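Long-range contact in glucose-inhibited division protein A-related protein, probable oxidoreductase (Thermus thermophilus, PDB 2CUL), which binds flavin-adenine dinucleotide in a Rossmann fold and is probably an oxidoreductase related to the glucose-inhibited division protein GidA: residues Phe13-Val27 and Met216-Leu228. Numbering follows the deposited sequence.
With FAD (flavin-adenine dinucleotide), chain B.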
loop_
_atom_site.group_PDB
_atom_site.type_symbol
_atom_site.label_atom_id
_atom_site.label_comp_id
_atom_site.label_asym_id
_atom_site.label_seq_id
_atom_site.Cartn_x
_atom_site.Cartn_y
_atom_site.Cartn_z
ATOM N N PHE A 13 0.844 5.867 0.503
ATOM C CA PHE A 13 -0.100 6.727 1.201
ATOM C C PHE A 13 -1.182 6.018 2.006
ATOM O O PHE A 13 -1.500 6.451 3.110
ATOM C CB PHE A 13 -0.711 7.727 0.217
ATOM C CG PHE A 13 0.261 8.786 -0.221
ATOM C CD1 PHE A 13 0.361 9.988 0.478
ATOM C CD2 PHE A 13 1.129 8.555 -1.285
ATOM C CE1 PHE A 13 1.315 10.943 0.124
ATOM C CE2 PHE A 13 2.088 9.503 -1.647
ATOM C CZ PHE A 13 2.180 10.698 -0.941
ATOM N N SER A 14 -1.736 4.926 1.486
ATOM C CA SER A 14 -2.775 4.223 2.235
ATOM C C SER A 14 -2.186 3.249 3.252
ATOM O O SER A 14 -2.624 3.203 4.395
ATOM C CB SER A 14 -3.724 3.473 1.285
ATOM O OG SER A 14 -3.047 2.476 0.535
ATOM N N GLY A 15 -1.186 2.479 2.831
ATOM C CA GLY A 15 -0.566 1.508 3.717
ATOM C C GLY A 15 0.170 2.110 4.896
ATOM O O GLY A 15 0.051 1.627 6.020
ATOM N N ALA A 16 0.945 3.160 4.645
ATOM C CA ALA A 16 1.687 3.812 5.721
ATOM C C ALA A 16 0.737 4.515 6.692
ATOM O O ALA A 16 0.979 4.533 7.900
ATOM C CB ALA A 16 2.683 4.809 5.140
ATOM N N GLU A 17 -0.343 5.092 6.174
ATOM C CA GLU A 17 -1.298 5.769 7.045
ATOM C C GLU A 17 -1.945 4.728 7.957
ATOM O O GLU A 17 -2.147 4.973 9.146
ATOM C CB GLU A 17 -2.377 6.488 6.230
ATOM C CG GLU A 17 -3.182 7.482 7.052
ATOM C CD GLU A 17 -2.366 8.702 7.444
ATOM O OE1 GLU A 17 -1.943 9.451 6.538
ATOM O OE2 GLU A 17 -2.150 8.914 8.657
ATOM N N THR A 18 -2.273 3.564 7.399
ATOM C CA THR A 18 -2.875 2.498 8.198
ATOM C C THR A 18 -1.909 2.123 9.324
ATOM O O THR A 18 -2.299 2.015 10.491
ATOM C CB THR A 18 -3.152 1.230 7.351
ATOM O OG1 THR A 18 -3.995 1.564 6.243
ATOM C CG2 THR A 18 -3.839 0.164 8.191
ATOM N N ALA A 19 -0.643 1.931 8.966
ATOM C CA ALA A 19 0.384 1.566 9.938
ATOM C C ALA A 19 0.515 2.632 11.016
ATOM O O ALA A 19 0.657 2.323 12.201
ATOM C CB ALA A 19 1.723 1.378 9.234
ATOM N N PHE A 20 0.464 3.890 10.594
ATOM C CA PHE A 20 0.594 5.013 11.512
ATOM C C PHE A 20 -0.432 5.001 12.640
ATOM O O PHE A 20 -0.065 5.049 13.812
ATOM C CB PHE A 20 0.485 6.333 10.746
ATOM C CG PHE A 20 0.560 7.550 11.624
ATOM C CD1 PHE A 20 1.783 8.002 12.104
ATOM C CD2 PHE A 20 -0.597 8.229 11.990
ATOM C CE1 PHE A 20 1.854 9.118 12.940
ATOM C CE2 PHE A 20 -0.540 9.344 12.826
ATOM C CZ PHE A 20 0.691 9.788 13.301
ATOM N N TRP A 21 -1.715 4.938 12.293
ATOM C CA TRP A 21 -2.758 4.944 13.309
ATOM C C TRP A 21 -2.801 3.679 14.153
ATOM O O TRP A 21 -3.132 3.735 15.337
ATOM C CB TRP A 21 -4.124 5.201 12.670
ATOM C CG TRP A 21 -4.227 6.582 12.110
ATOM C CD1 TRP A 21 -4.013 6.960 10.815
ATOM C CD2 TRP A 21 -4.488 7.785 12.842
ATOM N NE1 TRP A 21 -4.122 8.324 10.696
ATOM C CE2 TRP A 21 -4.413 8.856 11.925
ATOM C CE3 TRP A 21 -4.776 8.064 14.185
ATOM C CZ2 TRP A 21 -4.615 10.188 12.308
ATOM C CZ3 TRP A 21 -4.977 9.391 14.567
ATOM C CH2 TRP A 21 -4.895 10.434 13.629
ATOM N N LEU A 22 -2.466 2.540 13.558
ATOM C CA LEU A 22 -2.462 1.298 14.315
ATOM C C LEU A 22 -1.359 1.374 15.359
ATOM O O LEU A 22 -1.565 1.028 16.523
ATOM C CB LEU A 22 -2.214 0.097 13.397
ATOM C CG LEU A 22 -3.378 -0.322 12.493
ATOM C CD1 LEU A 22 -2.928 -1.441 11.568
ATOM C CD2 LEU A 22 -4.558 -0.778 13.351
ATOM N N ALA A 23 -0.190 1.848 14.937
ATOM C CA ALA A 23 0.954 1.959 15.834
ATOM C C ALA A 23 0.697 2.944 16.971
ATOM O O ALA A 23 1.166 2.739 18.093
ATOM C CB ALA A 23 2.190 2.366 15.045
ATOM N N GLN A 24 -0.046 4.009 16.681
ATOM C CA GLN A 24 -0.373 5.009 17.692
ATOM C C GLN A 24 -1.149 4.355 18.828
ATOM O O GLN A 24 -1.086 4.804 19.975
ATOM C CB GLN A 24 -1.221 6.131 17.084
ATOM C CG GLN A 24 -0.494 7.006 16.080
ATOM C CD GLN A 24 0.629 7.803 16.710
ATOM O OE1 GLN A 24 0.407 8.588 17.631
ATOM N NE2 GLN A 24 1.844 7.606 16.214
ATOM N N LYS A 25 -1.876 3.289 18.502
ATOM C CA LYS A 25 -2.679 2.562 19.479
ATOM C C LYS A 25 -1.985 1.332 20.062
ATOM O O LYS A 25 -2.606 0.536 20.768
ATOM C CB LYS A 25 -4.017 2.153 18.856
ATOM C CG LYS A 25 -4.927 3.330 18.534
ATOM C CD LYS A 25 -5.351 4.059 19.802
ATOM C CE LYS A 25 -6.190 5.291 19.492
ATOM N NZ LYS A 25 -5.420 6.327 18.745
ATOM N N GLY A 26 -0.701 1.175 19.756
ATOM C CA GLY A 26 0.061 0.061 20.292
ATOM C C GLY A 26 -0.028 -1.266 19.566
ATOM O O GLY A 26 0.511 -2.269 20.038
ATOM N N VAL A 27 -0.710 -1.290 18.428
ATOM C CA VAL A 27 -0.835 -2.519 17.660
ATOM C C VAL A 27 0.521 -2.882 17.068
ATOM O O VAL A 27 1.238 -2.013 16.567
ATOM C CB VAL A 27 -1.863 -2.358 16.519
ATOM C CG1 VAL A 27 -1.957 -3.646 15.702
ATOM C CG2 VAL A 27 -3.220 -2.006 17.101
ATOM N N MET A 216 -6.487 8.463 -0.012
ATOM C CA MET A 216 -5.678 7.305 0.359
ATOM C C MET A 216 -5.449 7.331 1.862
ATOM O O MET A 216 -5.571 6.311 2.542
ATOM C CB MET A 216 -4.328 7.344 -0.360
ATOM C CG MET A 216 -4.417 7.242 -1.875
ATOM S SD MET A 216 -5.150 5.684 -2.448
ATOM C CE MET A 216 -6.805 6.249 -2.894
ATOM N N SER A 217 -5.117 8.510 2.375
ATOM C CA SER A 217 -4.873 8.693 3.801
ATOM C C SER A 217 -6.134 8.427 4.622
ATOM O O SER A 217 -6.083 7.728 5.634
ATOM C CB SER A 217 -4.367 10.115 4.061
ATOM O OG SER A 217 -4.238 10.363 5.450
ATOM N N GLU A 218 -7.265 8.986 4.193
ATOM C CA GLU A 218 -8.522 8.781 4.906
ATOM C C GLU A 218 -8.886 7.302 4.917
ATOM O O GLU A 218 -9.371 6.778 5.922
ATOM C CB GLU A 218 -9.643 9.592 4.250
ATOM C CG GLU A 218 -9.355 11.078 4.235
ATOM C CD GLU A 218 -10.344 11.865 3.398
ATOM O OE1 GLU A 218 -10.860 11.310 2.402
ATOM O OE2 GLU A 218 -10.588 13.045 3.727
ATOM N N GLU A 219 -8.645 6.622 3.802
ATOM C CA GLU A 219 -8.955 5.202 3.727
ATOM C C GLU A 219 -8.066 4.385 4.654
ATOM O O GLU A 219 -8.534 3.444 5.293
ATOM C CB GLU A 219 -8.836 4.710 2.284
ATOM C CG GLU A 219 -10.034 5.114 1.440
ATOM C CD GLU A 219 -11.306 4.427 1.908
ATOM O OE1 GLU A 219 -11.514 3.254 1.541
ATOM O OE2 GLU A 219 -12.089 5.051 2.657
ATOM N N GLY A 220 -6.788 4.748 4.733
ATOM C CA GLY A 220 -5.875 4.037 5.611
ATOM C C GLY A 220 -6.280 4.194 7.065
ATOM O O GLY A 220 -6.213 3.243 7.846
ATOM N N LYS A 221 -6.694 5.403 7.437
ATOM C CA LYS A 221 -7.126 5.662 8.805
ATOM C C LYS A 221 -8.416 4.898 9.100
ATOM O O LYS A 221 -8.588 4.348 10.188
ATOM C CB LYS A 221 -7.352 7.160 9.021
ATOM C CG LYS A 221 -7.776 7.507 10.443
ATOM C CD LYS A 221 -7.822 9.004 10.670
ATOM C CE LYS A 221 -8.118 9.320 12.127
ATOM N NZ LYS A 221 -8.184 10.787 12.372
ATOM N N ARG A 222 -9.321 4.865 8.123
ATOM C CA ARG A 222 -10.594 4.164 8.286
ATOM C C ARG A 222 -10.348 2.674 8.501
ATOM O O ARG A 222 -11.025 2.031 9.306
ATOM C CB ARG A 222 -11.480 4.379 7.053
ATOM C CG ARG A 222 -12.916 3.883 7.210
ATOM C CD ARG A 222 -13.809 4.403 6.085
ATOM N NE ARG A 222 -13.564 3.763 4.792
ATOM C CZ ARG A 222 -14.012 2.557 4.448
ATOM N NH1 ARG A 222 -14.735 1.839 5.300
ATOM N NH2 ARG A 222 -13.750 2.074 3.240
ATOM N N LEU A 223 -9.385 2.124 7.773
ATOM C CA LEU A 223 -9.053 0.715 7.924
ATOM C C LEU A 223 -8.468 0.490 9.312
ATOM O O LEU A 223 -8.814 -0.475 9.990
ATOM C CB LEU A 223 -8.042 0.275 6.859
ATOM C CG LEU A 223 -7.353 -1.073 7.105
ATOM C CD1 LEU A 223 -8.390 -2.188 7.212
ATOM C CD2 LEU A 223 -6.371 -1.353 5.973
ATOM N N ALA A 224 -7.575 1.382 9.730
ATOM C CA ALA A 224 -6.955 1.258 11.047
ATOM C C ALA A 224 -8.026 1.252 12.133
ATOM O O ALA A 224 -7.981 0.440 13.060
ATOM C CB ALA A 224 -5.971 2.404 11.278
ATOM N N GLU A 225 -8.994 2.157 12.017
ATOM C CA GLU A 225 -10.067 2.232 13.000
ATOM C C GLU A 225 -10.898 0.955 13.008
ATOM O O GLU A 225 -11.330 0.499 14.065
ATOM C CB GLU A 225 -10.957 3.441 12.721
ATOM C CG GLU A 225 -10.206 4.765 12.792
ATOM C CD GLU A 225 -11.084 5.960 12.475
ATOM O OE1 GLU A 225 -11.823 5.906 11.470
ATOM O OE2 GLU A 225 -11.026 6.958 13.222
ATOM N N HIS A 226 -11.123 0.374 11.833
ATOM C CA HIS A 226 -11.892 -0.861 11.755
ATOM C C HIS A 226 -11.138 -2.012 12.418
ATOM O O HIS A 226 -11.708 -2.766 13.212
ATOM C CB HIS A 226 -12.188 -1.231 10.300
ATOM C CG HIS A 226 -12.761 -2.606 10.141
ATOM N ND1 HIS A 226 -14.013 -2.947 10.607
ATOM C CD2 HIS A 226 -12.233 -3.738 9.619
ATOM C CE1 HIS A 226 -14.230 -4.230 10.381
ATOM N NE2 HIS A 226 -13.166 -4.734 9.783
ATOM N N LEU A 227 -9.857 -2.147 12.092
ATOM C CA LEU A 227 -9.037 -3.214 12.652
ATOM C C LEU A 227 -8.898 -3.093 14.165
ATOM O O LEU A 227 -8.846 -4.101 14.872
ATOM C CB LEU A 227 -7.652 -3.215 12.000
ATOM C CG LEU A 227 -7.630 -3.579 10.511
ATOM C CD1 LEU A 227 -6.224 -3.431 9.952
ATOM C CD2 LEU A 227 -8.129 -5.009 10.337
ATOM N N LEU A 228 -8.827 -1.862 14.659
ATOM C CA LEU A 228 -8.705 -1.639 16.095
ATOM C C LEU A 228 -9.958 -2.150 16.791
ATOM O O LEU A 228 -9.900 -2.651 17.916
ATOM C CB LEU A 228 -8.512 -0.151 16.388
ATOM C CG LEU A 228 -7.116 0.376 16.053
ATOM C CD1 LEU A 228 -7.079 1.895 16.166
ATOM C CD2 LEU A 228 -6.106 -0.259 17.001
HETATM P PA FAD B . 1.328 3.899 -3.322
HETATM O O1A FAD B . 1.759 3.812 -4.726
HETATM O O2A FAD B . 1.463 5.185 -2.590
HETATM O O5B FAD B . 2.092 2.792 -2.466
HETATM C C5B FAD B . 2.137 1.438 -2.920
HETATM C C4B FAD B . 3.351 0.812 -2.243
HETATM O O4B FAD B . 3.232 -0.602 -2.397
HETATM C C3B FAD B . 4.705 1.207 -2.867
HETATM O O3B FAD B . 5.634 1.631 -1.893
HETATM C C2B FAD B . 5.120 -0.039 -3.591
HETATM O O2B FAD B . 6.500 -0.178 -3.839
HETATM C C1B FAD B . 4.520 -1.120 -2.696
HETATM N N9A FAD B . 4.339 -2.423 -3.332
HETATM C C8A FAD B . 3.585 -2.704 -4.448
HETATM N N7A FAD B . 3.624 -3.992 -4.770
HETATM C C5A FAD B . 4.441 -4.563 -3.813
HETATM C C6A FAD B . 4.872 -5.896 -3.612
HETATM N N6A FAD B . 4.520 -6.907 -4.385
HETATM N N1A FAD B . 5.708 -6.139 -2.534
HETATM C C2A FAD B . 6.091 -5.104 -1.710
HETATM N N3A FAD B . 5.711 -3.807 -1.855
HETATM C C4A FAD B . 4.890 -3.591 -2.918
HETATM N N1 FAD B . -2.919 11.506 -6.381
HETATM C C2 FAD B . -2.678 12.805 -5.996
HETATM O O2 FAD B . -3.210 13.277 -5.021
HETATM N N3 FAD B . -1.792 13.577 -6.764
HETATM C C4 FAD B . -1.141 13.124 -7.891
HETATM O O4 FAD B . -0.364 13.868 -8.527
HETATM C C4X FAD B . -1.392 11.794 -8.287
HETATM N N5 FAD B . -0.780 11.269 -9.417
HETATM C C5X FAD B . -1.021 9.966 -9.811
HETATM C C6 FAD B . -0.394 9.463 -10.950
HETATM C C7 FAD B . -0.596 8.143 -11.396
HETATM C C7M FAD B . 0.120 7.663 -12.634
HETATM C C8 FAD B . -1.483 7.297 -10.638
HETATM C C8M FAD B . -1.747 5.871 -11.041
HETATM C C9 FAD B . -2.133 7.795 -9.483
HETATM C C9A FAD B . -1.922 9.128 -9.042
HETATM N N10 FAD B . -2.559 9.675 -7.872
HETATM C C10 FAD B . -2.296 11.005 -7.498
HETATM C "C1'" FAD B . -3.527 8.863 -7.031
HETATM C "C2'" FAD B . -3.066 8.340 -5.652
HETATM O "O2'" FAD B . -3.067 9.396 -4.729
HETATM C "C3'" FAD B . -1.661 7.705 -5.692
HETATM O "O3'" FAD B . -1.613 6.616 -6.613
HETATM C "C4'" FAD B . -1.215 7.141 -4.328
HETATM O "O4'" FAD B . 0.179 6.841 -4.332
HETATM C "C5'" FAD B . -2.044 5.880 -4.014
HETATM O "O5'" FAD B . -1.674 5.372 -2.722
HETATM P P FAD B . -1.451 3.827 -2.442
HETATM O O1P FAD B . -1.141 3.756 -1.004
HETATM O O2P FAD B . -2.627 3.021 -2.914
HETATM O O3P FAD B . -0.210 3.413 -3.318
#
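K221 sends its CG anti to the backbone N (chi1 -179°) and stays extended to its tip, while W21 holds its CG anti to the carbonyl carbon (chi1 -67°), and together these torsions lay the lysine chain across one face of the indole. CE sits over the six-membered ring, 3.6 Å from its centroid, in a CH-pi contact, and NZ adds an off-centre cation-pi interaction; F20 CD2 lies near the rim of the opposite face. Were W21 replaced by an alanine, the K221 chain would probably lose the flat surface it lies on and be freer to turn, and E17 OE2 would lose a weak N-H donor. One turn back, S217 OG donates to E17 OE1 at 2.7 Å, arriving from well above the carboxylate plane. That carboxylate also accepts from the backbone amides of L55 and L56, so several bonds fix its rotation.

The pair illustrates how glycine lets helices close in: the axes approach to 7.3 Å at a crossing angle of -40°, and G220 CA lies 3.2 Å from T18 OG1. The approach leaves no room for a CB at G220, which faces S14 O and E17 CB. CA-H...O contacts line this crossing, among them T18 CA to G220 O at 3.4 Å. Farther along, L22 CD2 packs on L228 CG, and L228 CD2 presses tightly on CG2 of V27, whose N closes the Schellman motif that ends helix 13-24 around G26.

At the other end the helices meet FAD: S14 grips O1P through both N and OG, each 2.8 Å away, and M216 CG lies beside O5'. Helix 13-24, which follows strand 6-9 through a glycine-rich turn consistent with a Rossmann dinucleotide-binding motif, packs A19 and L22 on strands 6-9 and 29-33; L227 of helix 213-230 reaches V6 on the first of these, and helix 55-59 touches F13 and S217.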